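Local coordinates for signal recognition particle 54 kDa protein (Aeropyrum pernix, PDB 7EPK) that is the SRP54-type subunit of the signal recognition particle, combining a helical bundle, a P-loop GTPase domain and a helical signal-peptide-binding domain, at residues M374-S379 with R397-G402; I391-M396 with D409-L414. All coordinates share one frame; numbering follows the deposited sequence.

Both contacts lie in the signal-peptide-binding domain and use helix 393-402. Contact 1 packs the later half of that helix against residues 374-379 of helix 367-379, and contact 2 sets its first turn, with Ile391 just before it, against helix 409-423. Their centres are about 9 Å apart, and apolar side chains join them: Ile376 CG2 meets Leu413 CD2 at 3.7 Å, and Ile399 CD1 meets Ile391 CD1 at 3.7 Å. Glu384 OE1 adds a polar tie, forming salt bridges with Arg398 of contact 1 and Arg395 of contact 2. Neither contact contributes to the guanosine-5'-diphosphate pocket, which belongs to the GTPase domain; their centres lie about 37 and 44 Å from the centre of the chain.

Contact 1. Residues M374-S379 with R397-G402; sequences MAIIES and RRIAIG
Ile376 and Ile399 form the tight, buried part of this crossing, their side chains meeting at about a right angle with CG2 against CG2 at 3.8 Å. Ile399 CG2 also rests on the backbone carbonyl O of Ile376. The short helical segments pass 8.5 Å apart at a steep 118°, so few residues can touch. Beside the isoleucines, Ser379 points toward the other helix and lays OG against the carbonyl carbon of Gly402, 3.5 Å away; OG also makes a weak hydrogen bond back to Ala375 O. The outer side is looser and polar. There the exposed Arg398 reaches across to Ser379, its chain bending at CG-CD (chi3 50°) to bring NH1 within 3.0 Å of Ser379 O. The bond is fairly straight at 161°, and the acceptor lies in the guanidinium plane, at its edge. With NH2 held by Glu384, two separate partners restrain the rotation of the group. In the helical signal-peptide-binding domain, Ile376 and Ile399 both continue onto Val410 of helix 409-423, while the adjoining Ile377 packs on Leu385 of helix 382-386 and on Tyr330 of helix 326-337.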
loop_
_atom_site.group_PDB
_atom_site.type_symbol
_atom_site.label_atom_id
_atom_site.label_comp_id
_atom_site.label_asym_id
_atom_site.label_seq_id
_atom_site.Cartn_x
_atom_site.Cartn_y
_atom_site.Cartn_z
ATOM N N MET A 374 -14.304 -25.296 -13.349
ATOM C CA MET A 374 -13.967 -23.949 -13.868
ATOM C C MET A 374 -12.983 -24.099 -15.038
ATOM O O MET A 374 -13.231 -23.489 -16.094
ATOM C CB MET A 374 -13.457 -23.013 -12.764
ATOM C CG MET A 374 -14.620 -22.343 -11.980
ATOM S SD MET A 374 -14.171 -21.301 -10.532
ATOM C CE MET A 374 -12.925 -20.265 -11.298
ATOM N N ALA A 375 -11.970 -24.956 -14.917
ATOM C CA ALA A 375 -10.966 -25.233 -15.981
ATOM C C ALA A 375 -11.680 -25.745 -17.232
ATOM O O ALA A 375 -11.343 -25.284 -18.340
ATOM C CB ALA A 375 -9.956 -26.243 -15.493
ATOM N N ILE A 376 -12.611 -26.685 -17.022
ATOM C CA ILE A 376 -13.499 -27.302 -18.054
ATOM C C ILE A 376 -14.182 -26.184 -18.847
ATOM O O ILE A 376 -14.042 -26.176 -20.063
ATOM C CB ILE A 376 -14.548 -28.233 -17.403
ATOM C CG1 ILE A 376 -13.937 -29.497 -16.790
ATOM C CG2 ILE A 376 -15.657 -28.558 -18.391
ATOM C CD1 ILE A 376 -13.733 -30.624 -17.767
ATOM N N ILE A 377 -14.933 -25.314 -18.161
ATOM C CA ILE A 377 -15.744 -24.220 -18.776
ATOM C C ILE A 377 -14.791 -23.322 -19.572
ATOM O O ILE A 377 -15.107 -22.943 -20.713
ATOM C CB ILE A 377 -16.537 -23.435 -17.707
ATOM C CG1 ILE A 377 -17.560 -24.311 -16.981
ATOM C CG2 ILE A 377 -17.233 -22.239 -18.326
ATOM C CD1 ILE A 377 -18.105 -23.682 -15.746
ATOM N N GLU A 378 -13.626 -23.025 -19.014
ATOM C CA GLU A 378 -12.643 -22.122 -19.667
ATOM C C GLU A 378 -12.187 -22.715 -21.009
ATOM O O GLU A 378 -11.753 -21.927 -21.861
ATOM C CB GLU A 378 -11.491 -21.830 -18.708
ATOM C CG GLU A 378 -11.883 -20.963 -17.525
ATOM C CD GLU A 378 -10.812 -20.861 -16.458
ATOM O OE1 GLU A 378 -11.124 -20.418 -15.332
ATOM O OE2 GLU A 378 -9.672 -21.227 -16.759
ATOM N N SER A 379 -12.281 -24.037 -21.204
ATOM C CA SER A 379 -11.787 -24.760 -22.419
ATOM C C SER A 379 -12.921 -24.958 -23.445
ATOM O O SER A 379 -12.611 -25.189 -24.624
ATOM C CB SER A 379 -11.106 -26.082 -22.061
ATOM O OG SER A 379 -9.940 -25.873 -21.266
ATOM N N ARG A 397 -14.239 -34.842 -25.391
ATOM C CA ARG A 397 -12.818 -35.261 -25.477
ATOM C C ARG A 397 -11.931 -34.010 -25.582
ATOM O O ARG A 397 -11.080 -33.844 -24.700
ATOM C CB ARG A 397 -12.642 -36.247 -26.639
ATOM C CG ARG A 397 -11.211 -36.719 -26.862
ATOM C CD ARG A 397 -10.645 -37.586 -25.747
ATOM N NE ARG A 397 -9.192 -37.718 -25.842
ATOM C CZ ARG A 397 -8.432 -38.483 -25.061
ATOM N NH1 ARG A 397 -8.974 -39.216 -24.099
ATOM N NH2 ARG A 397 -7.123 -38.515 -25.251
ATOM N N ARG A 398 -12.132 -33.150 -26.588
ATOM C CA ARG A 398 -11.281 -31.936 -26.801
ATOM C C ARG A 398 -11.235 -31.131 -25.501
ATOM O O ARG A 398 -10.140 -30.634 -25.163
ATOM C CB ARG A 398 -11.776 -31.030 -27.938
ATOM C CG ARG A 398 -10.922 -29.782 -28.174
ATOM C CD ARG A 398 -11.509 -28.737 -29.132
ATOM N NE ARG A 398 -12.892 -28.358 -28.824
ATOM C CZ ARG A 398 -13.272 -27.545 -27.839
ATOM N NH1 ARG A 398 -12.377 -26.990 -27.041
ATOM N NH2 ARG A 398 -14.553 -27.295 -27.643
ATOM N N ILE A 399 -12.374 -31.033 -24.807
ATOM C CA ILE A 399 -12.545 -30.212 -23.573
ATOM C C ILE A 399 -11.635 -30.795 -22.482
ATOM O O ILE A 399 -10.838 -30.030 -21.898
ATOM C CB ILE A 399 -14.040 -30.130 -23.187
ATOM C CG1 ILE A 399 -14.830 -29.315 -24.216
ATOM C CG2 ILE A 399 -14.233 -29.577 -21.784
ATOM C CD1 ILE A 399 -16.325 -29.416 -24.069
ATOM N N ALA A 400 -11.691 -32.113 -22.277
ATOM C CA ALA A 400 -10.875 -32.859 -21.285
ATOM C C ALA A 400 -9.370 -32.563 -21.432
ATOM O O ALA A 400 -8.700 -32.405 -20.385
ATOM C CB ALA A 400 -11.146 -34.337 -21.424
ATOM N N ILE A 401 -8.856 -32.514 -22.671
ATOM C CA ILE A 401 -7.408 -32.305 -23.005
ATOM C C ILE A 401 -7.000 -30.893 -22.585
ATOM O O ILE A 401 -6.062 -30.772 -21.788
ATOM C CB ILE A 401 -7.117 -32.540 -24.508
ATOM C CG1 ILE A 401 -6.847 -34.017 -24.830
ATOM C CG2 ILE A 401 -5.968 -31.655 -24.996
ATOM C CD1 ILE A 401 -8.010 -34.962 -24.572
ATOM N N GLY A 402 -7.686 -29.882 -23.125
ATOM C CA GLY A 402 -7.383 -28.460 -22.907
ATOM C C GLY A 402 -7.295 -28.130 -21.428
ATOM O O GLY A 402 -6.502 -27.217 -21.080
#

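Contact 2. Residues I391-M396 with D409-L414; sequences IDKRRM and DVRELL
The backbones approach most closely where Met396 CA lies 6.3 Å from Val410 CA, and they are wider apart at Ile391 and Leu414, whose CA atoms are 9.0 Å apart. Met396 carries most of the contact, touching three residues along one flank of the partner helix. Met396 CG sits against both methyls of Val410, 3.5 Å from Val410 CG1. Next along the chain, Met396 SD lies 3.6 Å from Arg411 CG and over one face of that guanidinium group, nearer the edge of the group than its centre. A turn about CG-SD (chi3 -76°) then carries Met396 CE to Leu414 CD2, at 3.4 Å. Leu414 CD2 is also met, from another direction, by Ile391 CG2 at 3.8 Å. Helices 393-402 and 409-423, joined by a short loop, form a helix-turn-helix-like unit of the signal-peptide-binding domain, consistent with its family clan; in other SRP54 proteins this region faces the SRP RNA. Asp392 is the N-cap of the first of these helices: OD1 accepts from Arg395 N at 2.8 Å in a nearly straight bond (165°). The Arg395 side chain leads away from helix 409-423. On the exposed side, Lys393 crosses Arg411 at about a right angle, Lys393 CD resting by Arg411 NH2. Their like charges come close, with Lys393 NZ 4.3 Å from Arg411 NH2, which may be eased by the long, weak ion pair of Arg411 NE with Asp408. On the buried side, Leu414 continues onto Met326 of helix 326-337.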
loop_
_atom_site.group_PDB
_atom_site.type_symbol
_atom_site.label_atom_id
_atom_site.label_comp_id
_atom_site.label_asym_id
_atom_site.label_seq_id
_atom_site.Cartn_x
_atom_site.Cartn_y
_atom_site.Cartn_z
ATOM N N ILE A 391 -22.414 -30.308 -27.107
ATOM C CA ILE A 391 -21.209 -31.070 -26.653
ATOM C C ILE A 391 -21.484 -32.566 -26.807
ATOM O O ILE A 391 -22.175 -33.128 -25.942
ATOM C CB ILE A 391 -20.815 -30.714 -25.204
ATOM C CG1 ILE A 391 -20.405 -29.243 -25.077
ATOM C CG2 ILE A 391 -19.725 -31.651 -24.707
ATOM C CD1 ILE A 391 -19.994 -28.809 -23.678
ATOM N N ASP A 392 -20.953 -33.154 -27.884
ATOM C CA ASP A 392 -20.972 -34.602 -28.223
ATOM C C ASP A 392 -19.753 -35.244 -27.555
ATOM O O ASP A 392 -19.240 -34.643 -26.582
ATOM C CB ASP A 392 -20.976 -34.806 -29.747
ATOM C CG ASP A 392 -19.692 -34.354 -30.433
ATOM O OD1 ASP A 392 -18.612 -34.416 -29.782
ATOM O OD2 ASP A 392 -19.777 -33.923 -31.607
ATOM N N LYS A 393 -19.293 -36.382 -28.090
ATOM C CA LYS A 393 -18.168 -37.188 -27.545
ATOM C C LYS A 393 -16.835 -36.558 -27.956
ATOM O O LYS A 393 -15.924 -36.509 -27.094
ATOM C CB LYS A 393 -18.265 -38.637 -28.034
ATOM C CG LYS A 393 -19.041 -39.574 -27.117
ATOM C CD LYS A 393 -18.540 -39.589 -25.670
ATOM C CE LYS A 393 -17.048 -39.826 -25.532
ATOM N NZ LYS A 393 -16.681 -40.297 -24.174
ATOM N N ARG A 394 -16.747 -36.121 -29.219
ATOM C CA ARG A 394 -15.560 -35.464 -29.836
ATOM C C ARG A 394 -15.222 -34.183 -29.065
ATOM O O ARG A 394 -14.031 -33.987 -28.736
ATOM C CB ARG A 394 -15.825 -35.119 -31.307
ATOM C CG ARG A 394 -14.703 -34.324 -31.956
ATOM C CD ARG A 394 -15.033 -33.893 -33.366
ATOM N NE ARG A 394 -13.920 -33.158 -33.955
ATOM C CZ ARG A 394 -12.799 -33.707 -34.421
ATOM N NH1 ARG A 394 -12.613 -35.017 -34.376
ATOM N NH2 ARG A 394 -11.855 -32.936 -34.931
ATOM N N ARG A 395 -16.230 -33.333 -28.825
ATOM C CA ARG A 395 -16.088 -32.064 -28.061
ATOM C C ARG A 395 -15.688 -32.412 -26.628
ATOM O O ARG A 395 -14.654 -31.902 -26.163
ATOM C CB ARG A 395 -17.386 -31.256 -28.127
ATOM C CG ARG A 395 -17.671 -30.716 -29.520
ATOM C CD ARG A 395 -19.044 -30.088 -29.660
ATOM N NE ARG A 395 -19.178 -29.482 -30.979
ATOM C CZ ARG A 395 -18.838 -28.236 -31.302
ATOM N NH1 ARG A 395 -18.366 -27.400 -30.387
ATOM N NH2 ARG A 395 -18.982 -27.824 -32.550
ATOM N N MET A 396 -16.451 -33.302 -25.992
ATOM C CA MET A 396 -16.244 -33.750 -24.591
ATOM C C MET A 396 -14.767 -34.098 -24.415
ATOM O O MET A 396 -14.139 -33.652 -23.420
ATOM C CB MET A 396 -17.114 -34.975 -24.293
ATOM C CG MET A 396 -17.592 -35.053 -22.863
ATOM S SD MET A 396 -19.115 -36.033 -22.685
ATOM C CE MET A 396 -20.336 -34.887 -23.314
ATOM N N ASP A 409 -15.436 -36.320 -16.373
ATOM C CA ASP A 409 -15.516 -35.085 -15.542
ATOM C C ASP A 409 -16.422 -34.070 -16.242
ATOM O O ASP A 409 -17.363 -33.545 -15.593
ATOM C CB ASP A 409 -14.140 -34.479 -15.258
ATOM C CG ASP A 409 -13.718 -34.683 -13.819
ATOM O OD1 ASP A 409 -14.507 -34.306 -12.919
ATOM O OD2 ASP A 409 -12.624 -35.235 -13.610
ATOM N N VAL A 410 -16.148 -33.822 -17.523
ATOM C CA VAL A 410 -16.971 -32.933 -18.391
ATOM C C VAL A 410 -18.399 -33.504 -18.494
ATOM O O VAL A 410 -19.316 -32.709 -18.754
ATOM C CB VAL A 410 -16.289 -32.652 -19.751
ATOM C CG1 VAL A 410 -15.505 -33.830 -20.305
ATOM C CG2 VAL A 410 -17.272 -32.132 -20.785
ATOM N N ARG A 411 -18.617 -34.797 -18.219
ATOM C CA ARG A 411 -19.985 -35.389 -18.073
ATOM C C ARG A 411 -20.614 -34.987 -16.731
ATOM O O ARG A 411 -21.825 -34.750 -16.724
ATOM C CB ARG A 411 -20.006 -36.924 -18.142
ATOM C CG ARG A 411 -19.820 -37.521 -19.527
ATOM C CD ARG A 411 -19.851 -39.038 -19.471
ATOM N NE ARG A 411 -19.825 -39.543 -20.835
ATOM C CZ ARG A 411 -20.890 -39.675 -21.617
ATOM N NH1 ARG A 411 -22.100 -39.393 -21.148
ATOM N NH2 ARG A 411 -20.742 -40.099 -22.863
ATOM N N GLU A 412 -19.851 -34.967 -15.632
ATOM C CA GLU A 412 -20.380 -34.654 -14.270
ATOM C C GLU A 412 -20.983 -33.239 -14.284
ATOM O O GLU A 412 -22.130 -33.095 -13.857
ATOM C CB GLU A 412 -19.297 -34.750 -13.186
ATOM C CG GLU A 412 -18.745 -36.149 -12.929
ATOM C CD GLU A 412 -17.450 -36.204 -12.117
ATOM O OE1 GLU A 412 -16.939 -35.133 -11.726
ATOM O OE2 GLU A 412 -16.939 -37.321 -11.881
ATOM N N LEU A 413 -20.216 -32.241 -14.742
ATOM C CA LEU A 413 -20.660 -30.827 -14.870
ATOM C C LEU A 413 -21.932 -30.824 -15.711
ATOM O O LEU A 413 -22.960 -30.268 -15.267
ATOM C CB LEU A 413 -19.552 -29.979 -15.525
ATOM C CG LEU A 413 -19.920 -28.558 -15.992
ATOM C CD1 LEU A 413 -20.690 -27.781 -14.933
ATOM C CD2 LEU A 413 -18.676 -27.771 -16.377
ATOM N N LEU A 414 -21.843 -31.436 -16.892
ATOM C CA LEU A 414 -22.942 -31.449 -17.879
ATOM C C LEU A 414 -24.223 -31.924 -17.187
ATOM O O LEU A 414 -25.238 -31.181 -17.249
ATOM C CB LEU A 414 -22.517 -32.299 -19.075
ATOM C CG LEU A 414 -22.059 -31.480 -20.284
ATOM C CD1 LEU A 414 -21.028 -30.426 -19.911
ATOM C CD2 LEU A 414 -21.518 -32.379 -21.379
#